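Local coordinates for sialidase domain-containing protein (Dyadobacter fermentans, PDB 5HX0), which is of unknown function but has the six-bladed beta-propeller fold of sialidase-like proteins and may bind or process glycans, at residues Val166-Gly170 with Leu204-Asn208; Asn233-Asn237 with Asp258-Asn264; Asn90-Pro94 with Gly143-Leu147. All coordinates share one frame; numbering follows the deposited sequence.

Contact 1. Residues Val166-Gly170 with Leu204-Asn208; sequences VFLGG and LPAYN
F167 and Y207 form a T-shaped pair in which the phenylalanine supplies the edge and the tyrosine the face. The two ring planes stand at 87° with centroids 4.8 Å apart, and F167 CZ sits over the centre of the tyrosine ring. F167 CE2 makes the closest ring approach, 3.5 Å from Y207 CE1. The tyrosine ring is placed to receive it by chi1 of 67°, which sets CG between the backbone N and the carbonyl carbon. L204 crosses F167 at about a right angle, and both its methyls touch the phenylalanine ring: L204 CD2 lies 3.8 Å from F167 CE2 and L204 CD1 rests against F167 CD2, while CD1 also reaches the backbone at G169 N (3.6 Å). In the propeller, F167 belongs to strand 165-175 of one blade, and residues 204-208 belong to the long connection that leads from this blade to the next, where A206 and Y207 touch strand 220-229. The backbones meet at the glycines. G170 N donates to P205 O at 3.1 Å. G170 CA makes a CH...O contact with A206 O at 3.3 Å, and Y207 CB packs on the same CA. P205 covers the carbonyl oxygens, CB against G170 O and CD 3.7 Å from L168 O. W144 meets the F167 ring and Y142 the Y207 ring, extending the aromatic group beyond the two segments.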
loop_
_atom_site.group_PDB
_atom_site.type_symbol
_atom_site.label_atom_id
_atom_site.label_comp_id
_atom_site.label_asym_id
_atom_site.label_seq_id
_atom_site.Cartn_x
_atom_site.Cartn_y
_atom_site.Cartn_z
ATOM N N VAL A 166 -12.784 10.303 -6.411
ATOM C CA VAL A 166 -13.660 9.768 -7.449
ATOM C C VAL A 166 -13.770 8.262 -7.262
ATOM O O VAL A 166 -12.757 7.555 -7.199
ATOM C CB VAL A 166 -13.153 10.120 -8.857
ATOM C CG1 VAL A 166 -14.102 9.567 -9.924
ATOM C CG2 VAL A 166 -13.003 11.632 -8.990
ATOM N N PHE A 167 -15.004 7.777 -7.202
ATOM C CA PHE A 167 -15.290 6.395 -6.836
ATOM C C PHE A 167 -14.726 5.411 -7.865
ATOM O O PHE A 167 -14.809 5.636 -9.078
ATOM C CB PHE A 167 -16.810 6.240 -6.708
ATOM C CG PHE A 167 -17.252 4.985 -6.003
ATOM C CD1 PHE A 167 -16.542 4.490 -4.941
ATOM C CD2 PHE A 167 -18.424 4.341 -6.386
ATOM C CE1 PHE A 167 -16.966 3.326 -4.282
ATOM C CE2 PHE A 167 -18.853 3.192 -5.746
ATOM C CZ PHE A 167 -18.120 2.685 -4.693
ATOM N N LEU A 168 -14.142 4.308 -7.385
ATOM C CA LEU A 168 -13.670 3.262 -8.300
ATOM C C LEU A 168 -14.551 2.022 -8.324
ATOM O O LEU A 168 -14.343 1.154 -9.189
ATOM C CB LEU A 168 -12.244 2.818 -7.946
ATOM C CG LEU A 168 -11.123 3.843 -8.084
ATOM C CD1 LEU A 168 -9.848 3.307 -7.400
ATOM C CD2 LEU A 168 -10.883 4.134 -9.571
ATOM N N GLY A 169 -15.483 1.889 -7.392
ATOM C CA GLY A 169 -16.252 0.664 -7.352
ATOM C C GLY A 169 -15.429 -0.513 -6.847
ATOM O O GLY A 169 -14.347 -0.360 -6.275
ATOM N N GLY A 170 -15.957 -1.715 -7.097
ATOM C CA GLY A 170 -15.521 -2.883 -6.371
ATOM C C GLY A 170 -14.295 -3.594 -6.938
ATOM O O GLY A 170 -13.919 -3.449 -8.105
ATOM N N LEU A 204 -18.696 1.016 -13.858
ATOM C CA LEU A 204 -18.331 0.791 -12.449
ATOM C C LEU A 204 -18.595 -0.647 -12.008
ATOM O O LEU A 204 -19.751 -1.089 -12.022
ATOM C CB LEU A 204 -19.090 1.760 -11.546
ATOM C CG LEU A 204 -18.570 1.827 -10.102
ATOM C CD1 LEU A 204 -17.794 3.106 -9.882
ATOM C CD2 LEU A 204 -19.716 1.693 -9.084
ATOM N N PRO A 205 -17.577 -1.391 -11.568
ATOM C CA PRO A 205 -17.822 -2.723 -10.989
ATOM C C PRO A 205 -18.680 -2.640 -9.732
ATOM O O PRO A 205 -18.508 -1.748 -8.900
ATOM C CB PRO A 205 -16.410 -3.224 -10.654
ATOM C CG PRO A 205 -15.465 -2.362 -11.491
ATOM C CD PRO A 205 -16.148 -1.026 -11.537
ATOM N N ALA A 206 -19.579 -3.613 -9.576
ATOM C CA ALA A 206 -20.421 -3.657 -8.382
ATOM C C ALA A 206 -19.582 -3.868 -7.108
ATOM O O ALA A 206 -18.429 -4.286 -7.148
ATOM C CB ALA A 206 -21.467 -4.767 -8.515
ATOM N N TYR A 207 -20.208 -3.622 -5.955
ATOM C CA TYR A 207 -19.491 -3.512 -4.678
ATOM C C TYR A 207 -20.537 -3.513 -3.569
ATOM O O TYR A 207 -21.715 -3.235 -3.813
ATOM C CB TYR A 207 -18.664 -2.208 -4.600
ATOM C CG TYR A 207 -19.605 -1.022 -4.559
ATOM C CD1 TYR A 207 -20.153 -0.528 -5.732
ATOM C CD2 TYR A 207 -20.038 -0.467 -3.334
ATOM C CE1 TYR A 207 -21.073 0.503 -5.715
ATOM C CE2 TYR A 207 -20.960 0.559 -3.307
ATOM C CZ TYR A 207 -21.483 1.041 -4.505
ATOM O OH TYR A 207 -22.421 2.053 -4.514
ATOM N N ASN A 208 -20.096 -3.779 -2.343
ATOM C CA ASN A 208 -20.903 -3.403 -1.184
ATOM C C ASN A 208 -20.067 -3.554 0.080
ATOM O O ASN A 208 -18.962 -4.107 0.061
ATOM C CB ASN A 208 -22.186 -4.237 -1.048
ATOM C CG ASN A 208 -23.339 -3.413 -0.495
ATOM O OD1 ASN A 208 -23.126 -2.293 -0.019
ATOM N ND2 ASN A 208 -24.551 -3.962 -0.545
#

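Contact 2. Residues Asn233-Asn237 with Asp258-Asn264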
loop_
_atom_site.group_PDB
_atom_site.type_symbol
_atom_site.label_atom_id
_atom_site.label_comp_id
_atom_site.label_asym_id
_atom_site.label_seq_id
_atom_site.Cartn_x
_atom_site.Cartn_y
_atom_site.Cartn_z
ATOM N N ASN A 233 -29.234 11.574 -5.557
ATOM C CA ASN A 233 -28.609 10.255 -5.517
ATOM C C ASN A 233 -29.569 9.211 -4.949
ATOM O O ASN A 233 -30.228 9.444 -3.933
ATOM C CB ASN A 233 -27.332 10.331 -4.670
ATOM C CG ASN A 233 -26.604 9.007 -4.583
ATOM O OD1 ASN A 233 -26.904 8.169 -3.725
ATOM N ND2 ASN A 233 -25.633 8.809 -5.468
ATOM N N LYS A 234 -29.675 8.069 -5.626
ATOM C CA LYS A 234 -30.412 6.934 -5.084
ATOM C C LYS A 234 -29.664 5.648 -5.398
ATOM O O LYS A 234 -29.082 5.506 -6.479
ATOM C CB LYS A 234 -31.846 6.844 -5.637
ATOM C CG LYS A 234 -32.760 5.920 -4.810
ATOM C CD LYS A 234 -34.199 5.966 -5.319
ATOM C CE LYS A 234 -34.278 5.503 -6.751
ATOM N NZ LYS A 234 -34.137 4.001 -6.887
ATOM N N THR A 235 -29.687 4.714 -4.448
ATOM C CA THR A 235 -29.129 3.386 -4.644
ATOM C C THR A 235 -30.197 2.326 -4.416
ATOM O O THR A 235 -31.171 2.533 -3.669
ATOM C CB THR A 235 -27.919 3.109 -3.710
ATOM O OG1 THR A 235 -28.317 3.205 -2.329
ATOM C CG2 THR A 235 -26.773 4.079 -3.986
ATOM N N SER A 236 -29.995 1.181 -5.064
ATOM C CA SER A 236 -30.836 0.001 -4.894
ATOM C C SER A 236 -29.936 -1.222 -4.733
ATOM O O SER A 236 -28.742 -1.175 -5.040
ATOM C CB SER A 236 -31.789 -0.180 -6.098
ATOM O OG SER A 236 -31.026 -0.197 -7.299
ATOM N N ASN A 237 -30.519 -2.319 -4.249
ATOM C CA ASN A 237 -29.802 -3.563 -4.010
ATOM C C ASN A 237 -30.207 -4.617 -5.033
ATOM O O ASN A 237 -31.366 -4.677 -5.472
ATOM C CB ASN A 237 -30.069 -4.113 -2.598
ATOM C CG ASN A 237 -29.297 -3.364 -1.515
ATOM O OD1 ASN A 237 -29.859 -3.015 -0.481
ATOM N ND2 ASN A 237 -28.004 -3.108 -1.755
ATOM N N ASP A 258 -36.735 1.394 -4.583
ATOM C CA ASP A 258 -37.835 2.294 -4.277
ATOM C C ASP A 258 -37.643 3.591 -5.044
ATOM O O ASP A 258 -36.521 3.961 -5.381
ATOM C CB ASP A 258 -37.926 2.603 -2.784
ATOM C CG ASP A 258 -39.201 3.336 -2.429
ATOM O OD1 ASP A 258 -40.270 2.724 -2.556
ATOM O OD2 ASP A 258 -39.137 4.518 -2.047
ATOM N N GLU A 259 -38.749 4.301 -5.284
ATOM C CA GLU A 259 -38.658 5.576 -5.995
ATOM C C GLU A 259 -37.929 6.631 -5.179
ATOM O O GLU A 259 -37.274 7.505 -5.755
ATOM C CB GLU A 259 -40.052 6.095 -6.366
ATOM C CG GLU A 259 -40.709 5.356 -7.514
ATOM C CD GLU A 259 -39.871 5.387 -8.782
ATOM O OE1 GLU A 259 -39.218 6.423 -9.047
ATOM O OE2 GLU A 259 -39.862 4.369 -9.510
ATOM N N LYS A 260 -38.037 6.583 -3.855
ATOM C CA LYS A 260 -37.405 7.596 -3.014
ATOM C C LYS A 260 -36.369 7.037 -2.056
ATOM O O LYS A 260 -35.321 7.648 -1.874
ATOM C CB LYS A 260 -38.469 8.359 -2.210
ATOM C CG LYS A 260 -39.314 9.280 -3.072
ATOM C CD LYS A 260 -40.314 10.073 -2.255
ATOM C CE LYS A 260 -41.326 10.753 -3.167
ATOM N NZ LYS A 260 -42.055 9.772 -4.035
ATOM N N VAL A 261 -36.644 5.904 -1.425
ATOM C CA VAL A 261 -35.761 5.359 -0.399
ATOM C C VAL A 261 -34.571 4.670 -1.066
ATOM O O VAL A 261 -34.738 3.926 -2.041
ATOM C CB VAL A 261 -36.541 4.388 0.498
ATOM C CG1 VAL A 261 -35.639 3.747 1.524
ATOM C CG2 VAL A 261 -37.725 5.115 1.182
ATOM N N SER A 262 -33.359 4.913 -0.538
ATOM C CA SER A 262 -32.152 4.243 -1.019
ATOM C C SER A 262 -31.871 2.999 -0.182
ATOM O O SER A 262 -32.134 2.973 1.023
ATOM C CB SER A 262 -30.921 5.157 -0.953
ATOM O OG SER A 262 -30.953 6.231 -1.884
ATOM N N PHE A 263 -31.334 1.978 -0.827
ATOM C CA PHE A 263 -30.844 0.777 -0.162
ATOM C C PHE A 263 -29.381 0.639 -0.550
ATOM O O PHE A 263 -29.052 0.730 -1.737
ATOM C CB PHE A 263 -31.653 -0.450 -0.594
ATOM C CG PHE A 263 -33.118 -0.301 -0.343
ATOM C CD1 PHE A 263 -33.642 -0.566 0.912
ATOM C CD2 PHE A 263 -33.958 0.164 -1.344
ATOM C CE1 PHE A 263 -35.016 -0.388 1.162
ATOM C CE2 PHE A 263 -35.304 0.338 -1.112
ATOM C CZ PHE A 263 -35.837 0.057 0.145
ATOM N N ASN A 264 -28.500 0.483 0.439
ATOM C CA ASN A 264 -27.080 0.395 0.105
ATOM C C ASN A 264 -26.445 -0.811 0.788
ATOM O O ASN A 264 -26.469 -1.915 0.226
ATOM C CB ASN A 264 -26.339 1.722 0.420
ATOM C CG ASN A 264 -26.751 2.365 1.758
ATOM O OD1 ASN A 264 -26.566 1.775 2.822
ATOM N ND2 ASN A 264 -27.247 3.598 1.706
HETATM O O HOH W 1 -28.478 7.420 -1.400
HETATM O O HOH W 2 -33.970 2.578 -4.309
HETATM O O HOH W 3 -27.185 5.082 -0.794
#
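K234 NZ donates to D258 O at 2.8 Å, at a junction between two propeller blades: strand 234-242 belongs to one and strand 262-270 starts the next, and their short segments run at 57° rather than pairing as a regular sheet. The lysine runs extended to CD, which passes 3.5 Å from E259 O, then bends at chi3 and chi4 to bring NZ onto D258 O; NZ also forms a salt bridge with D228. D258 OD2 accepts from K260 N, an Asx turn, and from V261 N along its anti lone pair, which extends it to an Asx motif. Water 2 accepts from K234 NZ and D258 N and lies within bonding distance of V261 O and T235 O, which compete with other acceptors for its two protons. At S262, OG accepts from T235 N (3.2 Å) and shares water 1 with N233 OD1. The F263 backbone is held twice by T235: its N donates to T235 O at 2.9 Å, and its O takes the T235 side-chain hydroxyl at 2.6 Å, met from above the carbonyl plane. F263 CB also lies 3.1 Å from N237 OD1, a buried oxygen with no polar partner in the model. At N264, water 3 bridges ND2 to T235 OG1, while N237 ND2 donates to N264 O at 2.8 Å, on a lone pair and nearly straight at 173°.

Contact 3. Residues Asn90-Pro94 with Gly143-Leu147; sequences NHVDP and GWAFL
F146 lays its ring under P94. From CB, which points toward the 90-94 loop, the side chain leaves with CG anti to its own carbonyl carbon (chi1 -65°), and that turn brings the ring beneath the proline. CG only grazes P94 CB; CD1 is nearer to it, at 3.6 Å. CE1 lies against P94 N at 3.2 Å, and on the other flank CD2 and CE2 face P94 CD more loosely. At the tip, CZ meets P94 at N and CD, D93 N at 3.5 Å and V92 CB at 3.9 Å. The proline thus makes a CH-pi contact, its CD 3.6 Å from the ring centroid and 15° off the normal. V92 makes a second one. Its CG1 stands 3.5 Å from the centroid of the five-membered ring of W144 and within 1° of the normal. An Asx turn shapes the loop that presents these groups, N90 OD1 accepting from V92 N at 3.1 Å. D93 CB points away, its carboxylate salt-bridged to R81 of the same chain. The second subunit joins in: its R148 donates to V92 O, its R81 to F146 O, and its P94 packs on P94. Loop 90-94, from the blade of strands 71-79 and 97-103, thus meets W144 and F146, on and next to strand 137-145 of the following blade, an inter-blade beta-propeller contact that is also part of the dimer interface.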
loop_
_atom_site.group_PDB
_atom_site.type_symbol
_atom_site.label_atom_id
_atom_site.label_comp_id
_atom_site.label_asym_id
_atom_site.label_seq_id
_atom_site.Cartn_x
_atom_site.Cartn_y
_atom_site.Cartn_z
ATOM N N ASN A 90 -12.009 11.871 7.456
ATOM C CA ASN A 90 -13.218 11.338 6.845
ATOM C C ASN A 90 -12.940 9.915 6.340
ATOM O O ASN A 90 -11.984 9.269 6.772
ATOM C CB ASN A 90 -13.729 12.292 5.760
ATOM C CG ASN A 90 -12.713 12.519 4.641
ATOM O OD1 ASN A 90 -11.809 11.711 4.429
ATOM N ND2 ASN A 90 -12.852 13.642 3.931
ATOM N N HIS A 91 -13.802 9.410 5.462
ATOM C CA HIS A 91 -13.682 8.023 5.047
ATOM C C HIS A 91 -13.027 7.867 3.667
ATOM O O HIS A 91 -13.155 6.805 3.048
ATOM C CB HIS A 91 -15.055 7.345 5.090
ATOM C CG HIS A 91 -15.616 7.198 6.482
ATOM N ND1 HIS A 91 -16.955 6.960 6.729
ATOM C CD2 HIS A 91 -15.014 7.245 7.698
ATOM C CE1 HIS A 91 -17.155 6.864 8.035
ATOM N NE2 HIS A 91 -15.992 7.039 8.648
ATOM N N VAL A 92 -12.316 8.881 3.175
ATOM C CA VAL A 92 -11.510 8.708 1.970
ATOM C C VAL A 92 -10.076 9.116 2.274
ATOM O O VAL A 92 -9.829 10.103 2.982
ATOM C CB VAL A 92 -12.050 9.480 0.734
ATOM C CG1 VAL A 92 -13.446 8.972 0.350
ATOM C CG2 VAL A 92 -12.016 10.992 0.941
ATOM N N ASP A 93 -9.143 8.353 1.737
ATOM C CA ASP A 93 -7.720 8.633 1.896
ATOM C C ASP A 93 -6.973 7.776 0.884
ATOM O O ASP A 93 -7.212 6.565 0.849
ATOM C CB ASP A 93 -7.261 8.315 3.333
ATOM C CG ASP A 93 -5.859 8.864 3.642
ATOM O OD1 ASP A 93 -4.898 8.541 2.904
ATOM O OD2 ASP A 93 -5.721 9.636 4.626
ATOM N N PRO A 94 -6.083 8.332 0.041
ATOM C CA PRO A 94 -5.387 7.470 -0.939
ATOM C C PRO A 94 -4.609 6.342 -0.289
ATOM O O PRO A 94 -4.429 5.282 -0.902
ATOM C CB PRO A 94 -4.449 8.445 -1.676
ATOM C CG PRO A 94 -4.227 9.596 -0.667
ATOM C CD PRO A 94 -5.578 9.723 0.016
ATOM N N GLY A 143 -12.957 1.084 -3.935
ATOM C CA GLY A 143 -11.873 2.048 -3.922
ATOM C C GLY A 143 -12.262 3.467 -4.302
ATOM O O GLY A 143 -13.322 3.727 -4.899
ATOM N N TRP A 144 -11.332 4.384 -3.980
ATOM C CA TRP A 144 -11.419 5.814 -4.260
ATOM C C TRP A 144 -10.124 6.274 -4.904
ATOM O O TRP A 144 -9.041 6.007 -4.369
ATOM C CB TRP A 144 -11.625 6.626 -2.968
ATOM C CG TRP A 144 -12.954 6.417 -2.341
ATOM C CD1 TRP A 144 -13.251 5.601 -1.283
ATOM C CD2 TRP A 144 -14.186 7.041 -2.738
ATOM N NE1 TRP A 144 -14.604 5.684 -0.999
ATOM C CE2 TRP A 144 -15.193 6.560 -1.878
ATOM C CE3 TRP A 144 -14.531 7.952 -3.744
ATOM C CZ2 TRP A 144 -16.529 6.974 -1.982
ATOM C CZ3 TRP A 144 -15.846 8.364 -3.849
ATOM C CH2 TRP A 144 -16.833 7.875 -2.975
ATOM N N ALA A 145 -10.222 7.005 -6.012
ATOM C CA ALA A 145 -9.033 7.547 -6.654
ATOM C C ALA A 145 -8.938 9.047 -6.404
ATOM O O ALA A 145 -9.936 9.719 -6.133
ATOM C CB ALA A 145 -9.048 7.239 -8.164
ATOM N N PHE A 146 -7.721 9.583 -6.499
ATOM C CA PHE A 146 -7.487 10.988 -6.182
ATOM C C PHE A 146 -6.847 11.635 -7.396
ATOM O O PHE A 146 -5.681 11.384 -7.695
ATOM C CB PHE A 146 -6.638 11.125 -4.914
ATOM C CG PHE A 146 -7.357 10.606 -3.687
ATOM C CD1 PHE A 146 -7.452 9.242 -3.450
ATOM C CD2 PHE A 146 -8.009 11.477 -2.832
ATOM C CE1 PHE A 146 -8.177 8.747 -2.341
ATOM C CE2 PHE A 146 -8.714 11.001 -1.722
ATOM C CZ PHE A 146 -8.792 9.625 -1.479
ATOM N N LEU A 147 -7.614 12.461 -8.091
ATOM C CA LEU A 147 -7.214 12.968 -9.391
ATOM C C LEU A 147 -6.795 14.424 -9.293
ATOM O O LEU A 147 -7.218 15.158 -8.396
ATOM C CB LEU A 147 -8.353 12.832 -10.406
ATOM C CG LEU A 147 -8.462 11.505 -11.156
ATOM C CD1 LEU A 147 -8.666 10.350 -10.200
ATOM C CD2 LEU A 147 -9.622 11.581 -12.164
#

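How the contacts relate
Along the chain the order is contact 3, contact 1, contact 2, each closing before the next opens, and they lie at three consecutive blade junctions: sheets 56-117 with 123-186, 123-186 with 213-256, and 213-256 with 262-307. Contacts 1 and 3, centres about 12 Å apart, share a sheet: strands 165-175 and 137-145 are neighbours in it, joined by L168 N to G143 O at 2.7 Å. Contacts 1 and 2, centres about 16 Å apart, touch where N208 ND2 reaches N264 O, a probable hydrogen bond. Contacts 2 and 3 do not touch, their nearest atoms being about 9 Å apart. Tetraethylene glycol, probably from the crystallisation liquor, lies near Y207, N233 and W144, which may mark a pocket.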